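Local coordinates for ForH (Streptomyces kaniharaensis, PDB 6NKO), which probably takes part in formycin A biosynthesis, being related to the IMP cyclohydrolase part of the bifunctional purine-pathway enzyme PurH, at residues Ile109-Leu114 / Phe153-Pro158; Val115-Tyr120 / Ala144-Ala149. All coordinates share one frame; numbering follows the deposited sequence.

Contact 1: residues Ile109-Leu114 / Phe153-Pro158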
loop_
_atom_site.group_PDB
_atom_site.type_symbol
_atom_site.label_atom_id
_atom_site.label_comp_id
_atom_site.label_asym_id
_atom_site.label_seq_id
_atom_site.Cartn_x
_atom_site.Cartn_y
_atom_site.Cartn_z
ATOM N N ILE A 109 -12.719 -1.453 13.689
ATOM C CA ILE A 109 -11.622 -1.331 12.739
ATOM C C ILE A 109 -11.323 -2.720 12.181
ATOM O O ILE A 109 -10.825 -3.588 12.912
ATOM C CB ILE A 109 -10.376 -0.717 13.390
ATOM C CG1 ILE A 109 -10.700 0.669 13.953
ATOM C CG2 ILE A 109 -9.237 -0.645 12.383
ATOM C CD1 ILE A 109 -9.593 1.259 14.804
ATOM N N PRO A 110 -11.594 -2.975 10.907
ATOM C CA PRO A 110 -11.223 -4.262 10.315
ATOM C C PRO A 110 -9.726 -4.336 10.052
ATOM O O PRO A 110 -9.037 -3.325 9.907
ATOM C CB PRO A 110 -12.013 -4.289 9.004
ATOM C CG PRO A 110 -12.154 -2.850 8.634
ATOM C CD PRO A 110 -12.209 -2.065 9.923
ATOM N N ARG A 111 -9.229 -5.565 10.000
ATOM C CA ARG A 111 -7.832 -5.797 9.677
ATOM C C ARG A 111 -7.607 -5.615 8.181
ATOM O O ARG A 111 -8.424 -6.038 7.359
ATOM C CB ARG A 111 -7.409 -7.202 10.111
ATOM C CG ARG A 111 -6.215 -7.767 9.360
ATOM C CD ARG A 111 -4.920 -7.097 9.795
ATOM N NE ARG A 111 -4.427 -7.614 11.067
ATOM C CZ ARG A 111 -3.716 -6.903 11.936
ATOM N NH1 ARG A 111 -3.416 -5.639 11.671
ATOM N NH2 ARG A 111 -3.306 -7.453 13.070
ATOM N N ILE A 112 -6.504 -4.962 7.834
ATOM C CA ILE A 112 -6.057 -4.854 6.451
ATOM C C ILE A 112 -5.042 -5.967 6.221
ATOM O O ILE A 112 -3.953 -5.961 6.806
ATOM C CB ILE A 112 -5.466 -3.470 6.147
ATOM C CG1 ILE A 112 -6.583 -2.425 6.062
ATOM C CG2 ILE A 112 -4.675 -3.504 4.850
ATOM C CD1 ILE A 112 -6.112 -0.997 6.241
ATOM N N ASP A 113 -5.400 -6.932 5.376
ATOM C CA ASP A 113 -4.575 -8.116 5.177
ATOM C C ASP A 113 -3.497 -7.936 4.118
ATOM O O ASP A 113 -2.537 -8.714 4.096
ATOM C CB ASP A 113 -5.456 -9.311 4.800
ATOM C CG ASP A 113 -6.633 -9.480 5.737
ATOM O OD1 ASP A 113 -6.455 -10.092 6.812
ATOM O OD2 ASP A 113 -7.734 -8.990 5.401
ATOM N N LEU A 114 -3.626 -6.939 3.247
ATOM C CA LEU A 114 -2.675 -6.759 2.159
ATOM C C LEU A 114 -2.535 -5.278 1.847
ATOM O O LEU A 114 -3.538 -4.569 1.723
ATOM C CB LEU A 114 -3.118 -7.525 0.908
ATOM C CG LEU A 114 -2.122 -7.597 -0.253
ATOM C CD1 LEU A 114 -2.100 -8.998 -0.852
ATOM C CD2 LEU A 114 -2.447 -6.555 -1.319
ATOM N N PHE A 153 4.411 -8.098 9.259
ATOM C CA PHE A 153 4.238 -8.974 8.102
ATOM C C PHE A 153 3.516 -10.275 8.437
ATOM O O PHE A 153 3.007 -10.933 7.525
ATOM C CB PHE A 153 5.593 -9.276 7.445
ATOM C CG PHE A 153 6.559 -10.034 8.322
ATOM C CD1 PHE A 153 6.439 -11.406 8.498
ATOM C CD2 PHE A 153 7.608 -9.378 8.942
ATOM C CE1 PHE A 153 7.329 -12.101 9.296
ATOM C CE2 PHE A 153 8.504 -10.071 9.737
ATOM C CZ PHE A 153 8.363 -11.432 9.915
ATOM N N GLU A 154 3.468 -10.669 9.710
ATOM C CA GLU A 154 2.714 -11.862 10.075
ATOM C C GLU A 154 1.218 -11.689 9.849
ATOM O O GLU A 154 0.510 -12.685 9.675
ATOM C CB GLU A 154 2.974 -12.232 11.535
ATOM C CG GLU A 154 4.325 -12.886 11.786
ATOM C CD GLU A 154 4.815 -12.679 13.206
ATOM O OE1 GLU A 154 4.587 -13.569 14.054
ATOM O OE2 GLU A 154 5.422 -11.621 13.477
ATOM N N HIS A 155 0.726 -10.449 9.838
ATOM C CA HIS A 155 -0.697 -10.183 9.696
ATOM C C HIS A 155 -1.048 -9.299 8.507
ATOM O O HIS A 155 -2.236 -9.154 8.203
ATOM C CB HIS A 155 -1.241 -9.542 10.984
ATOM C CG HIS A 155 -0.811 -10.252 12.230
ATOM N ND1 HIS A 155 -0.968 -11.610 12.403
ATOM C CD2 HIS A 155 -0.217 -9.796 13.359
ATOM C CE1 HIS A 155 -0.496 -11.960 13.585
ATOM N NE2 HIS A 155 -0.034 -10.877 14.186
ATOM N N VAL A 156 -0.065 -8.699 7.836
ATOM C CA VAL A 156 -0.296 -7.906 6.632
ATOM C C VAL A 156 0.731 -8.311 5.586
ATOM O O VAL A 156 1.925 -8.411 5.887
ATOM C CB VAL A 156 -0.208 -6.389 6.897
ATOM C CG1 VAL A 156 -0.907 -5.624 5.782
ATOM C CG2 VAL A 156 -0.801 -6.028 8.253
ATOM N N ILE A 157 0.273 -8.532 4.360
ATOM C CA ILE A 157 1.150 -8.872 3.246
ATOM C C ILE A 157 1.658 -7.567 2.635
ATOM O O ILE A 157 0.838 -6.756 2.178
ATOM C CB ILE A 157 0.432 -9.725 2.197
ATOM C CG1 ILE A 157 -0.031 -11.044 2.820
ATOM C CG2 ILE A 157 1.351 -9.987 1.015
ATOM C CD1 ILE A 157 -1.269 -11.625 2.169
ATOM N N PRO A 158 2.972 -7.327 2.614
ATOM C CA PRO A 158 3.488 -6.075 2.050
ATOM C C PRO A 158 3.995 -6.246 0.626
ATOM O O PRO A 158 5.037 -6.870 0.409
ATOM C CB PRO A 158 4.631 -5.713 3.007
ATOM C CG PRO A 158 5.015 -7.050 3.696
ATOM C CD PRO A 158 4.043 -8.116 3.236
HETATM O O HOH W 1 -2.075 -10.847 5.624
HETATM O O HOH W 2 -4.075 -10.840 7.578
#

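Contact 2: residues Val115-Tyr120 / Ala144-Ala149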
loop_
_atom_site.group_PDB
_atom_site.type_symbol
_atom_site.label_atom_id
_atom_site.label_comp_id
_atom_site.label_asym_id
_atom_site.label_seq_id
_atom_site.Cartn_x
_atom_site.Cartn_y
_atom_site.Cartn_z
ATOM N N VAL A 115 -1.292 -4.826 1.712
ATOM C CA VAL A 115 -0.979 -3.453 1.338
ATOM C C VAL A 115 -0.135 -3.490 0.073
ATOM O O VAL A 115 0.856 -4.225 0.004
ATOM C CB VAL A 115 -0.243 -2.706 2.466
ATOM C CG1 VAL A 115 0.279 -1.363 1.966
ATOM C CG2 VAL A 115 -1.162 -2.518 3.660
ATOM N N CYS A 116 -0.532 -2.700 -0.920
ATOM C CA CYS A 116 0.185 -2.570 -2.183
ATOM C C CYS A 116 0.512 -1.098 -2.396
ATOM O O CYS A 116 -0.399 -0.268 -2.478
ATOM C CB CYS A 116 -0.657 -3.109 -3.338
ATOM S SG CYS A 116 0.293 -3.867 -4.654
ATOM N N ASN A 117 1.802 -0.774 -2.485
ATOM C CA ASN A 117 2.229 0.621 -2.556
ATOM C C ASN A 117 3.393 0.780 -3.526
ATOM O O ASN A 117 4.423 0.113 -3.380
ATOM C CB ASN A 117 2.615 1.142 -1.166
ATOM C CG ASN A 117 3.007 2.607 -1.177
ATOM O OD1 ASN A 117 4.055 2.982 -0.653
ATOM N ND2 ASN A 117 2.170 3.441 -1.780
ATOM N N ASN A 118 3.222 1.678 -4.502
ATOM C CA ASN A 118 4.197 1.950 -5.553
ATOM C C ASN A 118 4.488 3.443 -5.597
ATOM O O ASN A 118 3.694 4.262 -5.128
ATOM C CB ASN A 118 3.685 1.508 -6.935
ATOM C CG ASN A 118 3.919 0.048 -7.201
ATOM O OD1 ASN A 118 3.263 -0.552 -8.050
ATOM N ND2 ASN A 118 4.863 -0.538 -6.478
ATOM N N TYR A 119 5.618 3.801 -6.204
ATOM C CA TYR A 119 6.025 5.195 -6.325
ATOM C C TYR A 119 6.168 5.615 -7.782
ATOM O O TYR A 119 6.523 4.812 -8.651
ATOM C CB TYR A 119 7.338 5.448 -5.594
ATOM C CG TYR A 119 7.373 4.789 -4.247
ATOM C CD1 TYR A 119 6.349 4.995 -3.334
ATOM C CD2 TYR A 119 8.415 3.951 -3.891
ATOM C CE1 TYR A 119 6.366 4.390 -2.104
ATOM C CE2 TYR A 119 8.444 3.341 -2.660
ATOM C CZ TYR A 119 7.415 3.564 -1.768
ATOM O OH TYR A 119 7.434 2.961 -0.532
ATOM N N TYR A 120 5.892 6.894 -8.029
ATOM C CA TYR A 120 6.083 7.475 -9.348
ATOM C C TYR A 120 7.568 7.533 -9.697
ATOM O O TYR A 120 8.443 7.477 -8.828
ATOM C CB TYR A 120 5.483 8.879 -9.405
ATOM C CG TYR A 120 3.975 8.903 -9.433
ATOM C CD1 TYR A 120 3.275 8.437 -10.537
ATOM C CD2 TYR A 120 3.248 9.391 -8.352
ATOM C CE1 TYR A 120 1.894 8.455 -10.567
ATOM C CE2 TYR A 120 1.867 9.412 -8.374
ATOM C CZ TYR A 120 1.195 8.943 -9.484
ATOM O OH TYR A 120 -0.181 8.961 -9.516
ATOM N N ALA A 144 4.076 4.873 4.655
ATOM C CA ALA A 144 3.635 4.602 6.020
ATOM C C ALA A 144 2.830 3.309 6.085
ATOM O O ALA A 144 2.995 2.512 7.016
ATOM C CB ALA A 144 2.819 5.777 6.561
ATOM N N MET A 145 1.962 3.077 5.095
ATOM C CA MET A 145 1.216 1.823 5.044
ATOM C C MET A 145 2.131 0.647 4.723
ATOM O O MET A 145 1.977 -0.438 5.293
ATOM C CB MET A 145 0.092 1.913 4.011
ATOM C CG MET A 145 -0.987 2.943 4.315
ATOM S SD MET A 145 -2.463 2.689 3.298
ATOM C CE MET A 145 -1.894 3.327 1.723
ATOM N N LEU A 146 3.088 0.842 3.810
ATOM C CA LEU A 146 3.932 -0.267 3.373
ATOM C C LEU A 146 4.957 -0.643 4.437
ATOM O O LEU A 146 5.173 -1.831 4.706
ATOM C CB LEU A 146 4.626 0.087 2.059
ATOM C CG LEU A 146 5.644 -0.940 1.562
ATOM C CD1 LEU A 146 4.932 -2.193 1.081
ATOM C CD2 LEU A 146 6.513 -0.356 0.459
ATOM N N ARG A 147 5.609 0.354 5.044
ATOM C CA ARG A 147 6.531 0.069 6.137
ATOM C C ARG A 147 5.800 -0.513 7.337
ATOM O O ARG A 147 6.349 -1.364 8.047
ATOM C CB ARG A 147 7.288 1.336 6.541
ATOM C CG ARG A 147 8.207 1.889 5.461
ATOM C CD ARG A 147 8.762 3.255 5.851
ATOM N NE ARG A 147 9.758 3.149 6.912
ATOM C CZ ARG A 147 9.540 3.481 8.181
ATOM N NH1 ARG A 147 8.355 3.949 8.553
ATOM N NH2 ARG A 147 10.506 3.346 9.079
ATOM N N GLY A 148 4.564 -0.071 7.579
ATOM C CA GLY A 148 3.783 -0.656 8.656
ATOM C C GLY A 148 3.380 -2.089 8.360
ATOM O O GLY A 148 3.395 -2.944 9.250
ATOM N N ALA A 149 3.021 -2.369 7.105
ATOM C CA ALA A 149 2.692 -3.734 6.714
ATOM C C ALA A 149 3.910 -4.642 6.811
ATOM O O ALA A 149 3.808 -5.775 7.295
ATOM C CB ALA A 149 2.121 -3.751 5.297
#

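Contact 1: residues Ile109-Leu114 / Phe153-Pro158
Ile157 and Asp113 are joined by the direct hydrogen bond of this contact: Ile157 N donates to Asp113 O at 2.8 Å. Leu114 and Ile157 then pair as a parallel beta bridge. Two CA-H...O contacts accompany it, Val156 CA to Asp113 O and Leu114 CA to Ile157 O, each 3.5 Å.

Two waters lie along the seam just before the strands, each between Asp113 and His155 O. One is 2.6 Å from both Asp113 OD1 and His155 O; the other touches Asp113 O at 2.7 Å and His155 O more weakly. The other carboxylate oxygen, OD2, takes the backbone N-H of Leu22.

Apolar pairs flank this: Leu114 CD1 meets Ile157 CB at 4.0 Å on one sheet face, and Ile112 CG2 lies 4.4 Å from Val156 CG1. The same CG1 packs on the carbonyl oxygen Ile112 O at 3.2 Å.

Farther out, the Arg111 chain, bent at chi2 and chi3, lays one guanidinium face against His155 CB, 3.6 Å from NH2; Ala94 O holds NH2 and Gly91 O holds NH1.

The bridge pairs the first residues of adjacent strands 114-117 and 157-159 in a parallel, Rossmann-like sheet of order 3-2-1-4-5, consistent with the MGS-like domain.

Contact 2: residues Val115-Tyr120 / Ala144-Ala149
Tyr119 meets Leu146 through its phenolic oxygen, OH lying 3.6 Å from the methyl CD2. The ring itself is stacked with that of Tyr201, and the same hydroxyl is hydrogen-bonded to Ser198 OG, so helix 184-212 fixes both the ring and its polar end. The Asn117 amide is the second flat group. Its oxygen OD1 lies 4.0 Å from Leu146 CB, while ND2 is turned to Ala26 O and Asp139 OD2 and hydrogen-bonded to both. Asn117 CB, directed at the helix by the backbone, lies 3.9 Å from Leu146 CB; chi1 of -177° sets CG, and with it the amide, opposite the backbone N.

The rest is aliphatic. Val115 points at the helix and spreads its branches over one turn of it. Its CB sits 3.8 Å from Ala149 CB, with CG2 alongside, and CG1 packs 3.9 Å from Met145 CB, the two side chains crossing at about a right angle. CG1 also rests 3.8 Å from Met145 O, a carbonyl already engaged by Ala149 N in the helix. Beyond its CB, Met145 runs on to helix 86-93 and strand 22-26.

Strand 115-117 and helix 144-149 run at 134° to each other, their axes 8.0 Å apart. They are the first two elements of the beta-alpha-beta unit that ends in strand 157-159.

Chemically, the helix is held to the strand by shape and hydrophobic burial, with Ala149 CB packed directly on Val115. Asn117 CB and OD1 and Tyr119 OH pack on Leu146, while Asn117 ND2 and that same OH also bond to partners outside the two segments and tie in other parts of the fold.

How the contacts relate
Both contacts are largely buried and use the same beta-alpha-beta unit. Contact 1 sits where strands 114-117 and 157-159 begin, its centre about 10 Å from the centre of the chain, and extends into loops with partly exposed Arg111 and His155; the centre of contact 2 is closer in, about 4 Å from that of the chain. The chemistry follows: backbone and water bonds join the strand starts, whereas aliphatic packing seats helix 141-151 on the sheet. They meet directly. Ile157 O and Val115 N, 2.9 Å apart, probably continue the hydrogen-bond ladder, and Val156 CG1 packs against both Ala149 CB and Val115 CG2. Along the chain, contact 2 is nested within the loop that contact 1 closes.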